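Local structure of carboxylesterase YBFK (Bacillus subtilis, 4CCY) at residues G63-Y71 with L192-I200. The protein hydrolyses carboxylic esters to an alcohol and a carboxylate, acting as a carboxylesterase of the alpha/beta hydrolase superfamily. Sequence-based numbering, arbitrary orientation.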
loop_
_atom_site.group_PDB
_atom_site.type_symbol
_atom_site.label_atom_id
_atom_site.label_comp_id
_atom_site.label_asym_id
_atom_site.label_seq_id
_atom_site.Cartn_x
_atom_site.Cartn_y
_atom_site.Cartn_z
ATOM N N GLY A 63 4.660 2.934 0.004
ATOM C CA GLY A 63 5.959 3.108 0.635
ATOM C C GLY A 63 6.117 4.463 1.293
ATOM O O GLY A 63 5.763 5.492 0.709
ATOM N N LEU A 64 6.648 4.448 2.517
ATOM C CA LEU A 64 6.931 5.662 3.317
ATOM C C LEU A 64 5.719 6.306 4.015
ATOM O O LEU A 64 5.897 7.116 4.932
ATOM C CB LEU A 64 7.704 6.727 2.502
ATOM C CG LEU A 64 9.021 6.336 1.800
ATOM C CD1 LEU A 64 9.583 7.531 1.044
ATOM C CD2 LEU A 64 10.058 5.773 2.770
ATOM N N PHE A 65 4.504 5.942 3.600
ATOM C CA PHE A 65 3.272 6.605 4.073
ATOM C C PHE A 65 2.678 6.047 5.356
ATOM O O PHE A 65 2.028 6.787 6.098
ATOM C CB PHE A 65 2.191 6.589 2.993
ATOM C CG PHE A 65 2.354 7.664 1.940
ATOM C CD1 PHE A 65 3.428 7.646 1.077
ATOM C CD2 PHE A 65 1.419 8.679 1.817
ATOM C CE1 PHE A 65 3.585 8.615 0.103
ATOM C CE2 PHE A 65 1.554 9.649 0.834
ATOM C CZ PHE A 65 2.640 9.623 -0.018
ATOM N N SER A 66 2.903 4.761 5.625
ATOM C CA SER A 66 2.283 4.057 6.772
ATOM C C SER A 66 0.759 4.002 6.635
ATOM O O SER A 66 0.187 4.624 5.739
ATOM C CB SER A 66 2.626 4.739 8.099
ATOM O OG SER A 66 1.795 5.878 8.272
ATOM N N SER A 67 0.113 3.292 7.556
ATOM C CA SER A 67 -1.356 3.182 7.594
ATOM C C SER A 67 -2.104 4.503 7.797
ATOM O O SER A 67 -3.313 4.582 7.532
ATOM C CB SER A 67 -1.784 2.171 8.662
ATOM O OG SER A 67 -1.493 0.862 8.213
ATOM N N ALA A 68 -1.386 5.527 8.260
ATOM C CA ALA A 68 -1.955 6.872 8.455
ATOM C C ALA A 68 -2.620 7.449 7.187
ATOM O O ALA A 68 -3.580 8.216 7.278
ATOM C CB ALA A 68 -0.889 7.837 8.981
ATOM N N MET A 69 -2.111 7.062 6.017
ATOM C CA MET A 69 -2.591 7.585 4.722
ATOM C C MET A 69 -4.042 7.213 4.384
ATOM O O MET A 69 -4.649 7.828 3.507
ATOM C CB MET A 69 -1.660 7.171 3.574
ATOM C CG MET A 69 -1.611 5.666 3.315
ATOM S SD MET A 69 -1.069 5.312 1.636
ATOM C CE MET A 69 -2.613 5.537 0.746
ATOM N N TRP A 70 -4.601 6.231 5.084
ATOM C CA TRP A 70 -5.999 5.855 4.869
ATOM C C TRP A 70 -7.046 6.741 5.520
ATOM O O TRP A 70 -8.239 6.448 5.415
ATOM C CB TRP A 70 -6.243 4.387 5.255
ATOM C CG TRP A 70 -5.358 3.430 4.499
ATOM C CD1 TRP A 70 -4.337 2.630 5.009
ATOM C CD2 TRP A 70 -5.362 3.166 3.053
ATOM N NE1 TRP A 70 -3.741 1.903 4.011
ATOM C CE2 TRP A 70 -4.308 2.177 2.815
ATOM C CE3 TRP A 70 -6.121 3.626 1.969
ATOM C CZ2 TRP A 70 -4.038 1.684 1.542
ATOM C CZ3 TRP A 70 -5.831 3.135 0.693
ATOM C CH2 TRP A 70 -4.819 2.182 0.484
ATOM N N TYR A 71 -6.647 7.832 6.175
ATOM C CA TYR A 71 -7.648 8.698 6.851
ATOM C C TYR A 71 -8.835 9.159 5.964
ATOM O O TYR A 71 -9.953 9.209 6.449
ATOM C CB TYR A 71 -7.007 9.887 7.607
ATOM C CG TYR A 71 -6.483 10.970 6.703
ATOM C CD1 TYR A 71 -7.316 12.013 6.262
ATOM C CD2 TYR A 71 -5.169 10.944 6.251
ATOM C CE1 TYR A 71 -6.840 12.990 5.396
ATOM C CE2 TYR A 71 -4.688 11.922 5.384
ATOM C CZ TYR A 71 -5.522 12.938 4.967
ATOM O OH TYR A 71 -5.035 13.905 4.106
ATOM N N LEU A 192 0.041 17.169 -0.001
ATOM C CA LEU A 192 -0.320 16.334 1.132
ATOM C C LEU A 192 -0.859 17.219 2.246
ATOM O O LEU A 192 -0.513 18.400 2.316
ATOM C CB LEU A 192 0.905 15.599 1.645
ATOM C CG LEU A 192 1.476 14.528 0.723
ATOM C CD1 LEU A 192 2.772 13.979 1.308
ATOM C CD2 LEU A 192 0.443 13.423 0.503
ATOM N N HIS A 193 -1.705 16.646 3.107
ATOM C CA HIS A 193 -2.014 17.294 4.373
ATOM C C HIS A 193 -0.696 17.559 5.080
ATOM O O HIS A 193 0.203 16.740 5.026
ATOM C CB HIS A 193 -2.911 16.421 5.233
ATOM C CG HIS A 193 -3.423 17.119 6.469
ATOM N ND1 HIS A 193 -2.631 17.407 7.527
ATOM C CD2 HIS A 193 -4.692 17.600 6.787
ATOM C CE1 HIS A 193 -3.354 18.040 8.465
ATOM N NE2 HIS A 193 -4.614 18.156 8.015
ATOM N N PRO A 194 -0.554 18.725 5.735
ATOM C CA PRO A 194 0.711 19.023 6.433
ATOM C C PRO A 194 1.202 17.938 7.420
ATOM O O PRO A 194 2.414 17.756 7.584
ATOM C CB PRO A 194 0.397 20.322 7.167
ATOM C CG PRO A 194 -0.620 20.981 6.307
ATOM C CD PRO A 194 -1.447 19.895 5.688
ATOM N N LEU A 195 0.277 17.238 8.074
ATOM C CA LEU A 195 0.659 16.191 9.017
ATOM C C LEU A 195 1.355 15.043 8.305
ATOM O O LEU A 195 2.381 14.555 8.781
ATOM C CB LEU A 195 -0.540 15.703 9.833
ATOM C CG LEU A 195 -1.108 16.724 10.837
ATOM C CD1 LEU A 195 -2.339 16.170 11.535
ATOM C CD2 LEU A 195 -0.056 17.164 11.850
ATOM N N LEU A 196 0.824 14.637 7.151
ATOM C CA LEU A 196 1.440 13.567 6.365
ATOM C C LEU A 196 2.780 13.969 5.761
ATOM O O LEU A 196 3.716 13.173 5.761
ATOM C CB LEU A 196 0.504 13.030 5.274
ATOM C CG LEU A 196 -0.077 11.633 5.505
ATOM C CD1 LEU A 196 -0.853 11.166 4.278
ATOM C CD2 LEU A 196 1.014 10.619 5.855
ATOM N N GLN A 197 2.858 15.199 5.258
ATOM C CA GLN A 197 4.109 15.783 4.774
ATOM C C GLN A 197 5.185 15.631 5.841
ATOM O O GLN A 197 6.279 15.116 5.575
ATOM C CB GLN A 197 3.903 17.272 4.461
ATOM C CG GLN A 197 5.142 18.000 3.938
ATOM C CD GLN A 197 5.375 17.791 2.452
ATOM O OE1 GLN A 197 4.440 17.489 1.705
ATOM N NE2 GLN A 197 6.628 17.951 2.013
ATOM N N ARG A 198 4.848 16.039 7.060
ATOM C CA ARG A 198 5.792 16.035 8.163
ATOM C C ARG A 198 6.258 14.619 8.525
ATOM O O ARG A 198 7.457 14.381 8.703
ATOM C CB ARG A 198 5.179 16.741 9.378
ATOM C CG ARG A 198 5.970 16.555 10.656
ATOM C CD ARG A 198 7.120 17.542 10.711
ATOM N NE ARG A 198 8.184 17.091 11.608
ATOM C CZ ARG A 198 9.299 16.493 11.197
ATOM N NH1 ARG A 198 9.495 16.264 9.901
ATOM N NH2 ARG A 198 10.222 16.129 12.083
ATOM N N GLN A 199 5.302 13.692 8.610
ATOM C CA GLN A 199 5.574 12.319 9.008
ATOM C C GLN A 199 6.518 11.619 8.036
ATOM O O GLN A 199 7.492 10.992 8.453
ATOM C CB GLN A 199 4.274 11.521 9.151
ATOM C CG GLN A 199 4.521 10.078 9.560
ATOM C CD GLN A 199 3.281 9.209 9.544
ATOM O OE1 GLN A 199 2.174 9.684 9.759
ATOM N NE2 GLN A 199 3.468 7.921 9.316
ATOM N N ILE A 200 6.224 11.736 6.746
ATOM C CA ILE A 200 7.044 11.132 5.704
ATOM C C ILE A 200 8.481 11.678 5.721
ATOM O O ILE A 200 9.441 10.907 5.598
ATOM C CB ILE A 200 6.391 11.304 4.309
ATOM C CG1 ILE A 200 5.072 10.531 4.259
ATOM C CG2 ILE A 200 7.335 10.851 3.201
ATOM C CD1 ILE A 200 4.220 10.880 3.063
HETATM O O HOH W 1 5.548 6.929 7.611
HETATM O O HOH W 2 8.502 7.791 6.099
HETATM O O HOH W 3 -2.731 14.004 2.632
#
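Beside the probable charge-relay site of this alpha/beta hydrolase, Phe65, in the loop that follows strand 56-60, packs against Ile200, Leu196 and Leu192, on and just before helix 194-205. CD1 of Ile200 lies over one face of the phenyl ring, 3.5 Å from its centroid and only 5° off the normal, a CH-pi contact. Ile200 suits the place because its long branch reaches the ring while its CG2 turns to CB of Leu64. Leu192 meets the ring at its edge, CD2 to Phe65 CE2 being 3.9 Å. With an alanine here in place of Phe65, the Ile200 methyl is likely to face a gap where the ring had been, and Leu192 CD2 to lose its aromatic edge. CD1 of Leu196 fits among Phe65, Met69 and Tyr71, 4.1 Å from CE2 at the edge of the Tyr71 ring.

In this fold the loop after such a strand commonly contributes to the oxyanion hole, and Phe65 lies near Ser129 and His273, the likely nucleophile and base. Helix 194-205 comes from the insertion between strands 146-152 and 236-241, where many relatives carry their cap.

Gln199 stretches out to the loop, its CG anti to the backbone N (chi1 180°). Its NE2 donates to Ser66 OG at 2.8 Å, in a bent bond tilted from the amide plane, and also to a water that bridges to Leu64 O; OE1 bonds Ser24 OG of helix 12-24, so both ends of the amide are engaged. Ser66 OG accepts too from Ala68 N, 3.2 Å away, in an ST turn that a serine hydroxyl can close. Another water joins Tyr71 OH, at 2.7 Å, to His193 N, while His193 sits at the N-cap of the helix, its ND1 accepting from Leu195 N, close to the ring plane, at 3.0 Å and 168°.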